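Local coordinates for protein 2-oxoadipate dioxygenase/decarboxylase (Pseudomonas putida, PDB 6W1G) that uses iron(II) and dioxygen to decarboxylate and hydroxylate 2-oxoadipate to D-2-hydroxyglutarate in the catabolism of D-lysine, at residues R191-A196 with A218-H223; R57-I62 with R360-E365; K249-G254 with E331-L336; G105-S110 with S131-E136. All coordinates share one frame; numbering follows the deposited sequence.

Going from the N terminus, the chain opens the widest loop at 57-62, at the end of helix 50-59, and interaction 2 closes it only at 360-365, on strand 359-363. The other three contacts fall within that span, one after another, and none crosses another. Interaction 4 comes first, pairing strands 108-114 and 127-133 in the five-stranded mixed sheet. Interaction 1 follows, bringing the loop after helix 176-188 against the loop that leads into strand 226-229 of the same sheet; its centre is about 18 Å from that of interaction 4. Interaction 3 then sets the loop ahead of strand 264-275 against helix 330-341. Interaction 2 lies across the chain's centre from interactions 1 and 4.

Interaction 1: residues R191-A196 with A218-H223; sequences RWHQDA and AFKGPH
Trp192 turns its CG opposite the backbone N (chi1 -177°), and His223 tucks its CG between its own N and carbonyl carbon (chi1 51°), which lays one ring over the other in an offset stack. The indole's six-membered ring covers one imidazole face, centroids 4.4 Å apart and planes 27° from parallel; Trp192 CZ3 comes to 3.4 Å from His223 CE1. Phe219 completes an aromatic cluster, its CE2 4.1 Å from Trp192 CZ2 and its edge turned to the carbonyl of His193 (CD2 to O, 3.5 Å). The cluster joins the loop after helix 176-188 to the loop running into strand 226-229, on which the metal ligand His226 sits. Between the segments the polar traffic goes through water: one molecule accepts from His193 N at 2.8 Å and is hydrogen-bonded to His223 ND1 at 2.6 Å. Since His223 NE2 is held by Asp215, both ring nitrogens are engaged and the ring's rotation is fixed. A leucine here would probably leave Asp215 without its mate, take one of that water's partners and cost the indole its flat neighbour. A second water accepts from Lys220 N and donates to the carbonyls of His193 and Asp195.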
# COMPACT_ATOMS: atom_id res chain seq x y z
N ARG A 191 -10.91 -14.36 -5.21
CA ARG A 191 -10.73 -14.97 -6.51
C ARG A 191 -11.61 -14.31 -7.56
O ARG A 191 -12.73 -13.85 -7.27
CB ARG A 191 -11.12 -16.43 -6.43
CG ARG A 191 -10.15 -17.29 -5.77
CD ARG A 191 -10.56 -18.77 -5.86
NE ARG A 191 -9.70 -19.52 -4.97
CZ ARG A 191 -8.50 -19.95 -5.30
NH1 ARG A 191 -8.03 -19.70 -6.50
NH2 ARG A 191 -7.76 -20.62 -4.43
N TRP A 192 -11.16 -14.35 -8.81
CA TRP A 192 -11.97 -13.86 -9.91
C TRP A 192 -13.07 -14.87 -10.23
O TRP A 192 -12.82 -16.07 -10.33
CB TRP A 192 -11.09 -13.70 -11.15
CG TRP A 192 -11.84 -13.13 -12.32
CD1 TRP A 192 -12.46 -13.82 -13.32
CD2 TRP A 192 -12.08 -11.74 -12.57
NE1 TRP A 192 -13.06 -12.94 -14.19
CE2 TRP A 192 -12.83 -11.66 -13.76
CE3 TRP A 192 -11.71 -10.56 -11.92
CZ2 TRP A 192 -13.25 -10.45 -14.29
CZ3 TRP A 192 -12.12 -9.34 -12.48
CH2 TRP A 192 -12.88 -9.30 -13.64
N HIS A 193 -14.30 -14.37 -10.45
CA HIS A 193 -15.42 -15.19 -10.91
C HIS A 193 -16.05 -14.52 -12.13
O HIS A 193 -16.51 -13.39 -12.04
CB HIS A 193 -16.47 -15.34 -9.81
CG HIS A 193 -15.95 -15.98 -8.56
ND1 HIS A 193 -15.64 -15.26 -7.43
CD2 HIS A 193 -15.63 -17.27 -8.29
CE1 HIS A 193 -15.17 -16.08 -6.50
NE2 HIS A 193 -15.15 -17.30 -7.00
N GLN A 194 -16.09 -15.23 -13.27
CA GLN A 194 -16.59 -14.60 -14.50
C GLN A 194 -18.11 -14.48 -14.54
O GLN A 194 -18.63 -13.62 -15.26
CB GLN A 194 -16.07 -15.31 -15.75
CG GLN A 194 -16.60 -16.67 -15.98
CD GLN A 194 -16.28 -17.15 -17.39
OE1 GLN A 194 -15.16 -16.99 -17.87
NE2 GLN A 194 -17.27 -17.71 -18.06
N ASP A 195 -18.84 -15.28 -13.76
CA ASP A 195 -20.30 -15.26 -13.82
C ASP A 195 -20.82 -14.10 -12.97
O ASP A 195 -20.74 -14.11 -11.74
CB ASP A 195 -20.86 -16.60 -13.35
CG ASP A 195 -20.87 -17.66 -14.45
OD1 ASP A 195 -19.82 -17.90 -15.09
OD2 ASP A 195 -21.94 -18.28 -14.65
N ALA A 196 -21.36 -13.08 -13.64
CA ALA A 196 -21.96 -11.95 -12.95
C ALA A 196 -23.23 -12.37 -12.21
O ALA A 196 -23.87 -13.38 -12.50
CB ALA A 196 -22.36 -10.87 -13.94
N ALA A 218 -21.72 -6.15 -9.62
CA ALA A 218 -22.04 -7.19 -10.59
C ALA A 218 -21.34 -8.53 -10.34
O ALA A 218 -21.69 -9.51 -10.99
CB ALA A 218 -21.69 -6.74 -12.02
N PHE A 219 -20.37 -8.59 -9.44
CA PHE A 219 -19.58 -9.80 -9.25
C PHE A 219 -19.85 -10.41 -7.88
O PHE A 219 -20.40 -9.76 -6.97
CB PHE A 219 -18.08 -9.50 -9.43
CG PHE A 219 -17.74 -9.06 -10.84
CD1 PHE A 219 -17.86 -7.74 -11.21
CD2 PHE A 219 -17.36 -9.98 -11.80
CE1 PHE A 219 -17.58 -7.34 -12.50
CE2 PHE A 219 -17.08 -9.58 -13.09
CZ PHE A 219 -17.18 -8.27 -13.44
N LYS A 220 -19.45 -11.66 -7.75
CA LYS A 220 -19.79 -12.42 -6.57
C LYS A 220 -19.08 -11.91 -5.33
O LYS A 220 -19.59 -12.09 -4.21
CB LYS A 220 -19.45 -13.89 -6.78
CG LYS A 220 -20.24 -14.55 -7.91
CD LYS A 220 -20.02 -16.07 -7.94
CE LYS A 220 -20.41 -16.67 -9.28
NZ LYS A 220 -19.93 -18.08 -9.40
N GLY A 221 -17.90 -11.31 -5.49
CA GLY A 221 -17.12 -10.87 -4.36
C GLY A 221 -16.03 -9.92 -4.76
O GLY A 221 -15.92 -9.52 -5.94
N PRO A 222 -15.19 -9.53 -3.80
CA PRO A 222 -14.13 -8.52 -4.02
C PRO A 222 -12.87 -9.08 -4.65
O PRO A 222 -11.85 -9.33 -3.99
CB PRO A 222 -13.86 -8.00 -2.60
CG PRO A 222 -14.13 -9.16 -1.74
CD PRO A 222 -15.35 -9.82 -2.36
N HIS A 223 -12.91 -9.28 -5.95
CA HIS A 223 -11.76 -9.79 -6.66
C HIS A 223 -10.61 -8.78 -6.60
O HIS A 223 -10.80 -7.59 -6.31
CB HIS A 223 -12.11 -10.14 -8.10
CG HIS A 223 -12.80 -9.05 -8.86
ND1 HIS A 223 -13.96 -9.28 -9.57
CD2 HIS A 223 -12.52 -7.73 -9.01
CE1 HIS A 223 -14.35 -8.15 -10.15
NE2 HIS A 223 -13.50 -7.20 -9.82
O HOH W 1 -15.00 -11.66 -10.00
O HOH W 2 -18.75 -12.87 -10.36
O HOH W 3 -15.91 -12.26 -7.56
O HOH W 4 -18.27 -17.64 -11.96

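Interaction 2: residues R57-I62 with R360-E365; sequences RWTGEI and RYFATE
Thr59 O, at the end of helix 50-59, is gripped twice from the side of Arg360. NH1 of Arg360 donates to Thr59 O at 3.0 Å, a weak bond bent to 130°, and a water donates to the same Thr59 O at 3.3 Å while accepting from Arg360 NH2 at 2.8 Å. Carbonyl and water both lie at the guanidinium edge. The bend at chi3 (74°) folds the arginine over its strand neighbour, so that CZ of Phe362 sits under the centre of the guanidinium face. A positive charge at the carbonyl end of a helix would probably be favourable.

The Phe362 ring presents a face to the carbonyl of Trp58, with Trp58 O 3.4 Å from Phe362 CE1. The Trp58 and Phe362 side chains run antiparallel, their ring planes 27° apart yet displaced so far that little of one ring covers the other, and the close touch is Trp58 CE3 against Phe362 CB at 3.6 Å. Trp58 CZ3 lies 3.7 Å from Ala363 O, which is at the indole edge, and Trp58 CH2 rests on Thr364 CG2.

Thr59 OG1 is hydrogen-bonded to Glu61 OE2 at 2.8 Å and accepts from Glu61 N, an ST turn that spans Gly60 where the helix breaks with positive phi; Ala55 O is another partner of this hydroxyl. Glu61 in turn has a salt bridge to Arg230. The helix end thus lies against the two-stranded sheet of 359-363 and 389-393, where Trp58 also stacks on His390, while helix 440-458 packs against Arg360, Tyr361 and Ala363.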
# COMPACT_ATOMS: atom_id res chain seq x y z
N ARG A 57 20.15 -2.71 3.67
CA ARG A 57 20.74 -3.55 4.70
C ARG A 57 20.53 -2.96 6.10
O ARG A 57 20.07 -3.67 6.99
CB ARG A 57 22.24 -3.72 4.44
CG ARG A 57 22.91 -4.61 5.43
CD ARG A 57 24.43 -4.65 5.34
NE ARG A 57 25.08 -3.40 5.71
CZ ARG A 57 25.30 -2.99 6.95
NH1 ARG A 57 24.90 -3.70 8.01
NH2 ARG A 57 25.92 -1.84 7.13
N TRP A 58 20.79 -1.67 6.27
CA TRP A 58 20.62 -1.05 7.59
C TRP A 58 19.22 -1.29 8.11
O TRP A 58 19.03 -1.57 9.29
CB TRP A 58 20.88 0.46 7.55
CG TRP A 58 22.32 0.82 7.54
CD1 TRP A 58 23.03 1.35 6.52
CD2 TRP A 58 23.24 0.70 8.64
NE1 TRP A 58 24.35 1.56 6.88
CE2 TRP A 58 24.49 1.15 8.18
CE3 TRP A 58 23.13 0.24 9.95
CZ2 TRP A 58 25.63 1.17 9.00
CZ3 TRP A 58 24.25 0.26 10.76
CH2 TRP A 58 25.46 0.71 10.28
N THR A 59 18.22 -1.07 7.27
CA THR A 59 16.84 -1.07 7.74
C THR A 59 16.22 -2.46 7.75
O THR A 59 15.10 -2.62 8.23
CB THR A 59 15.99 -0.18 6.85
OG1 THR A 59 15.97 -0.75 5.56
CG2 THR A 59 16.47 1.26 6.82
N GLY A 60 16.92 -3.43 7.19
CA GLY A 60 16.41 -4.76 7.04
C GLY A 60 15.47 -4.94 5.88
O GLY A 60 15.04 -6.08 5.62
N GLU A 61 15.15 -3.88 5.14
CA GLU A 61 14.24 -4.03 4.02
C GLU A 61 14.77 -4.97 2.95
O GLU A 61 13.97 -5.52 2.17
CB GLU A 61 13.97 -2.66 3.38
CG GLU A 61 13.13 -1.74 4.22
CD GLU A 61 13.16 -0.36 3.59
OE1 GLU A 61 12.42 -0.16 2.60
OE2 GLU A 61 13.95 0.48 4.08
N ILE A 62 16.10 -5.17 2.88
CA ILE A 62 16.63 -6.11 1.89
C ILE A 62 15.98 -7.48 2.04
O ILE A 62 15.78 -8.18 1.06
CB ILE A 62 18.17 -6.16 2.00
CG1 ILE A 62 18.81 -6.82 0.78
CG2 ILE A 62 18.60 -6.80 3.33
CD1 ILE A 62 20.30 -6.50 0.65
N ARG A 360 15.06 6.15 10.77
CA ARG A 360 15.55 5.20 11.77
C ARG A 360 17.05 5.36 11.91
O ARG A 360 17.77 5.61 10.95
CB ARG A 360 15.20 3.74 11.36
CG ARG A 360 13.73 3.49 11.35
CD ARG A 360 13.42 2.04 10.82
NE ARG A 360 13.75 1.06 11.83
CZ ARG A 360 14.14 -0.17 11.58
NH1 ARG A 360 14.22 -0.62 10.35
NH2 ARG A 360 14.44 -0.96 12.60
N TYR A 361 17.49 5.19 13.13
CA TYR A 361 18.85 5.38 13.57
C TYR A 361 19.41 4.05 14.04
O TYR A 361 18.72 3.30 14.71
CB TYR A 361 18.87 6.38 14.73
CG TYR A 361 18.42 7.76 14.30
CD1 TYR A 361 17.05 8.10 14.25
CD2 TYR A 361 19.31 8.71 13.90
CE1 TYR A 361 16.62 9.34 13.87
CE2 TYR A 361 18.90 9.97 13.48
CZ TYR A 361 17.56 10.27 13.45
OH TYR A 361 17.18 11.50 13.05
N PHE A 362 20.69 3.79 13.73
CA PHE A 362 21.34 2.53 14.00
C PHE A 362 22.74 2.73 14.57
O PHE A 362 23.50 3.55 14.08
CB PHE A 362 21.45 1.71 12.72
CG PHE A 362 20.11 1.50 12.05
CD1 PHE A 362 19.22 0.54 12.49
CD2 PHE A 362 19.72 2.31 10.99
CE1 PHE A 362 17.99 0.38 11.90
CE2 PHE A 362 18.47 2.15 10.41
CZ PHE A 362 17.61 1.19 10.85
N ALA A 363 23.09 1.91 15.57
CA ALA A 363 24.46 1.86 16.02
C ALA A 363 25.34 1.24 14.95
O ALA A 363 25.03 0.18 14.41
CB ALA A 363 24.51 1.00 17.28
N THR A 364 26.47 1.86 14.68
CA THR A 364 27.41 1.32 13.72
C THR A 364 28.42 0.41 14.40
O THR A 364 28.56 0.35 15.62
CB THR A 364 28.17 2.44 13.01
OG1 THR A 364 29.01 3.04 13.97
CG2 THR A 364 27.24 3.47 12.39
N GLU A 365 29.18 -0.31 13.58
CA GLU A 365 30.25 -1.13 14.13
C GLU A 365 31.25 -0.27 14.90
O GLU A 365 31.72 -0.67 15.98
CB GLU A 365 30.94 -1.92 13.04
CG GLU A 365 30.07 -3.02 12.47
CD GLU A 365 30.78 -3.85 11.42
OE1 GLU A 365 31.99 -3.63 11.23
OE2 GLU A 365 30.13 -4.72 10.82
O HOH W 5 15.20 -3.37 11.43

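Interaction 3: residues K249-G254 with E331-L336; sequences KAVVEG and ERYMAL
Val251 and Met334 mark the closest backbone approach, with CA atoms 7.0 Å apart, too wide for the loop 249-254 and the helical turn 331-336 to bond directly, and no hydrogen bond runs between them. Side chains and one water fill the distance. The segment closes on Gly254, where phi of 106° leaves no room for a side chain beside the preceding carbonyl oxygen.

Val251 comes at Tyr333 roughly perpendicular, its CG1 4.0 Å from Tyr333 CE1. With CG opposite the backbone N (chi1 173°), the tyrosine ring reaches from the helix to the loop, and its hydroxyl donates to a water 2.6 Å from OH. That water, lying at the ring edge, passes its own hydrogens to Val252 O and Gly254 O, 2.8 Å from each, and so latches two loop carbonyls to one phenol. Met334 is bent at chi2 and chi3, which curls its sulfur to 3.8 Å from Val252 N and its CE to 4.2 Å from Val252 CB.

Glu327, just ahead of the helix, accepts from the backbone N of both Ala250 and Val251. Leu314, Thr317 and Leu321 of helix 304-321 also pack on Tyr333. The result is a loop laid on a helix, its backbone also bonded to strand 264-275; the Val252 side chain is about 10 Å from that of Glu294, a ligand of the nickel here and of iron(II) in the enzyme.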
# COMPACT_ATOMS: atom_id res chain seq x y z
N LYS A 249 1.11 3.88 -18.27
CA LYS A 249 0.89 5.30 -18.39
C LYS A 249 2.21 6.03 -18.23
O LYS A 249 3.00 5.75 -17.32
CB LYS A 249 -0.10 5.71 -17.30
CG LYS A 249 -1.50 5.09 -17.44
CD LYS A 249 -2.29 5.62 -18.61
CE LYS A 249 -3.79 5.46 -18.33
NZ LYS A 249 -4.55 5.00 -19.52
N ALA A 250 2.47 6.95 -19.15
CA ALA A 250 3.68 7.76 -19.05
C ALA A 250 3.66 8.67 -17.83
O ALA A 250 4.72 8.94 -17.27
CB ALA A 250 3.81 8.63 -20.29
N VAL A 251 2.50 9.17 -17.42
CA VAL A 251 2.40 9.94 -16.20
C VAL A 251 2.62 9.01 -15.01
O VAL A 251 1.90 8.03 -14.81
CB VAL A 251 1.04 10.62 -16.10
CG1 VAL A 251 0.85 11.24 -14.74
CG2 VAL A 251 0.86 11.67 -17.18
N VAL A 252 3.59 9.33 -14.18
CA VAL A 252 3.84 8.60 -12.95
C VAL A 252 3.26 9.42 -11.82
O VAL A 252 3.59 10.61 -11.67
CB VAL A 252 5.35 8.36 -12.78
CG1 VAL A 252 5.63 7.69 -11.45
CG2 VAL A 252 5.90 7.54 -13.93
N GLU A 253 2.42 8.78 -11.00
CA GLU A 253 1.88 9.46 -9.82
C GLU A 253 2.93 9.50 -8.73
O GLU A 253 3.73 8.57 -8.61
CB GLU A 253 0.64 8.74 -9.30
CG GLU A 253 -0.50 8.69 -10.31
CD GLU A 253 -1.72 8.05 -9.72
OE1 GLU A 253 -1.90 6.82 -9.91
OE2 GLU A 253 -2.46 8.75 -9.01
N GLY A 254 2.90 10.57 -7.93
CA GLY A 254 3.84 10.80 -6.86
C GLY A 254 4.84 11.87 -7.21
O GLY A 254 4.73 12.57 -8.21
N GLU A 331 4.71 14.53 -21.10
CA GLU A 331 6.06 15.08 -21.09
C GLU A 331 6.09 16.43 -20.39
O GLU A 331 6.97 16.69 -19.55
CB GLU A 331 6.57 15.21 -22.52
CG GLU A 331 5.53 15.75 -23.53
CD GLU A 331 4.93 14.68 -24.45
OE1 GLU A 331 4.79 13.52 -24.01
OE2 GLU A 331 4.59 15.01 -25.61
N ARG A 332 5.14 17.31 -20.72
CA ARG A 332 5.08 18.62 -20.09
C ARG A 332 4.79 18.50 -18.60
O ARG A 332 5.38 19.22 -17.79
CB ARG A 332 4.02 19.49 -20.77
CG ARG A 332 3.89 20.85 -20.07
CD ARG A 332 3.14 21.91 -20.84
NE ARG A 332 3.34 23.23 -20.24
CZ ARG A 332 2.40 23.92 -19.58
NH1 ARG A 332 1.18 23.45 -19.44
NH2 ARG A 332 2.69 25.12 -19.09
N TYR A 333 3.86 17.61 -18.21
CA TYR A 333 3.57 17.42 -16.80
C TYR A 333 4.81 16.98 -16.03
O TYR A 333 5.12 17.51 -14.96
CB TYR A 333 2.48 16.36 -16.61
CG TYR A 333 2.29 16.03 -15.15
CD1 TYR A 333 2.79 14.86 -14.63
CD2 TYR A 333 1.64 16.91 -14.28
CE1 TYR A 333 2.65 14.53 -13.28
CE2 TYR A 333 1.51 16.60 -12.92
CZ TYR A 333 2.00 15.41 -12.43
OH TYR A 333 1.85 15.11 -11.11
N MET A 334 5.49 15.96 -16.55
CA MET A 334 6.66 15.45 -15.84
C MET A 334 7.75 16.52 -15.73
O MET A 334 8.43 16.61 -14.72
CB MET A 334 7.13 14.14 -16.50
CG MET A 334 6.10 13.00 -16.40
SD MET A 334 5.58 12.51 -14.73
CE MET A 334 7.13 12.04 -13.94
N ALA A 335 7.87 17.39 -16.75
CA ALA A 335 8.84 18.49 -16.69
C ALA A 335 8.45 19.52 -15.62
O ALA A 335 9.30 19.96 -14.84
CB ALA A 335 8.98 19.14 -18.07
N LEU A 336 7.17 19.88 -15.55
CA LEU A 336 6.71 20.83 -14.55
C LEU A 336 6.84 20.26 -13.15
O LEU A 336 7.16 20.98 -12.19
CB LEU A 336 5.25 21.16 -14.81
CG LEU A 336 4.95 22.04 -16.02
CD1 LEU A 336 3.46 22.04 -16.25
CD2 LEU A 336 5.47 23.42 -15.75
O HOH W 6 2.83 12.87 -10.20

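Interaction 4: residues G105-S110 with S131-E136; sequences GVPVHS and SLLRLE
Arg134 lays its guanidinium flat on the ring of His109, centres 4.4 Å apart and planes 11° from parallel. Its CD also sits over the same ring, 3.5 Å from His109 NE2, in a CH-pi contact. His109 takes the cramped rotamer with CG between N and carbonyl carbon (chi1 51°), which swings the imidazole across to the neighbouring strand; there the ring edge meets Leu132 O.

Beneath the stack runs the backbone pairing. His109 and Leu132 form a hydrogen-bonded antiparallel pair: Leu132 N gives an almost straight bond (178°) to His109 O at 2.8 Å, and His109 N returns one to Leu132 O at 3.2 Å. Arg134 N extends the register to Pro107 O at 2.8 Å, where Pro107 centres an inverse gamma turn. On the other face of the strands, Ser110 OG and Ser131 OG share a hydrogen bond of 2.7 Å, next to Val108 and Leu133; Pro107 CG touches Leu133 CD1 at 4.3 Å.

One layer out, Tyr98 OH bonds His109 ND1, Phe429 meets the imidazole edge-to-face, and Asn425 holds Arg134 NH1. An alanine in place of His109 would probably leave Tyr98 without its mate and the guanidinium, still held through Asn425, without the flat surface it rests on.

These two strands, 108-114 and 127-133, are neighbours in the five-stranded mixed sheet of this glyoxalase-clan fold. Strand 127-133 is flanked next by 69-75, which carries His70 of the metal site and Arg74 of the 2-oxoadipate site, the latter about 4 Å from the Ser131 side chain.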
# COMPACT_ATOMS: atom_id res chain seq x y z
N GLY A 105 -15.04 12.69 -7.26
CA GLY A 105 -16.14 12.14 -8.03
C GLY A 105 -16.23 10.63 -8.06
O GLY A 105 -17.13 10.10 -8.73
N VAL A 106 -15.33 9.91 -7.40
CA VAL A 106 -15.37 8.45 -7.34
C VAL A 106 -16.10 8.03 -6.07
O VAL A 106 -15.72 8.45 -4.96
CB VAL A 106 -13.96 7.85 -7.35
CG1 VAL A 106 -14.03 6.33 -7.44
CG2 VAL A 106 -13.13 8.43 -8.50
N PRO A 107 -17.15 7.20 -6.16
CA PRO A 107 -18.01 6.94 -4.99
C PRO A 107 -17.46 5.87 -4.04
O PRO A 107 -18.13 4.88 -3.72
CB PRO A 107 -19.33 6.51 -5.66
CG PRO A 107 -18.88 5.80 -6.89
CD PRO A 107 -17.71 6.62 -7.39
N VAL A 108 -16.24 6.09 -3.55
CA VAL A 108 -15.62 5.20 -2.57
C VAL A 108 -14.89 6.01 -1.50
O VAL A 108 -14.48 7.15 -1.72
CB VAL A 108 -14.62 4.17 -3.18
CG1 VAL A 108 -15.27 3.22 -4.19
CG2 VAL A 108 -13.43 4.89 -3.80
N HIS A 109 -14.68 5.36 -0.35
CA HIS A 109 -13.69 5.81 0.63
C HIS A 109 -13.02 4.57 1.19
O HIS A 109 -13.60 3.48 1.15
CB HIS A 109 -14.25 6.78 1.69
CG HIS A 109 -15.47 6.35 2.40
ND1 HIS A 109 -15.95 7.12 3.43
CD2 HIS A 109 -16.33 5.32 2.25
CE1 HIS A 109 -17.09 6.60 3.87
NE2 HIS A 109 -17.34 5.51 3.17
N SER A 110 -11.79 4.74 1.71
CA SER A 110 -10.91 3.60 1.86
C SER A 110 -9.97 3.75 3.04
O SER A 110 -9.71 4.84 3.56
CB SER A 110 -10.03 3.46 0.60
OG SER A 110 -10.80 3.60 -0.56
N SER A 131 -11.46 -0.42 -0.30
CA SER A 131 -12.44 0.64 -0.53
C SER A 131 -13.84 0.15 -0.23
O SER A 131 -14.17 -1.01 -0.52
CB SER A 131 -12.36 1.10 -1.98
OG SER A 131 -11.09 1.58 -2.34
N LEU A 132 -14.63 1.04 0.34
CA LEU A 132 -16.05 0.79 0.53
C LEU A 132 -16.84 1.69 -0.41
O LEU A 132 -16.69 2.92 -0.40
CB LEU A 132 -16.40 1.09 1.98
CG LEU A 132 -17.89 1.07 2.27
CD1 LEU A 132 -18.56 -0.28 2.03
CD2 LEU A 132 -18.14 1.51 3.71
N LEU A 133 -17.65 1.06 -1.26
CA LEU A 133 -18.54 1.77 -2.17
C LEU A 133 -19.58 2.54 -1.37
O LEU A 133 -20.14 2.04 -0.40
CB LEU A 133 -19.23 0.73 -3.05
CG LEU A 133 -20.12 1.25 -4.18
CD1 LEU A 133 -19.28 1.84 -5.29
CD2 LEU A 133 -20.98 0.09 -4.70
N ARG A 134 -19.85 3.78 -1.80
CA ARG A 134 -20.88 4.62 -1.20
C ARG A 134 -22.07 4.66 -2.16
O ARG A 134 -21.93 5.09 -3.31
CB ARG A 134 -20.36 6.02 -0.93
CG ARG A 134 -19.11 6.01 -0.06
CD ARG A 134 -18.88 7.35 0.65
NE ARG A 134 -19.89 7.60 1.68
CZ ARG A 134 -19.97 8.72 2.37
NH1 ARG A 134 -19.11 9.69 2.14
NH2 ARG A 134 -20.91 8.88 3.31
N LEU A 135 -23.21 4.17 -1.69
CA LEU A 135 -24.38 4.16 -2.56
C LEU A 135 -25.21 5.44 -2.51
O LEU A 135 -26.04 5.65 -3.41
CB LEU A 135 -25.28 2.97 -2.22
CG LEU A 135 -24.66 1.62 -2.52
CD1 LEU A 135 -25.71 0.54 -2.26
CD2 LEU A 135 -24.13 1.51 -3.94
N GLU A 136 -25.03 6.28 -1.49
CA GLU A 136 -25.87 7.48 -1.40
C GLU A 136 -25.62 8.41 -2.58
O GLU A 136 -26.54 9.07 -3.07
CB GLU A 136 -25.58 8.25 -0.11
CG GLU A 136 -25.80 7.47 1.15
CD GLU A 136 -24.58 6.67 1.55
OE1 GLU A 136 -23.55 6.73 0.84
OE2 GLU A 136 -24.65 5.98 2.59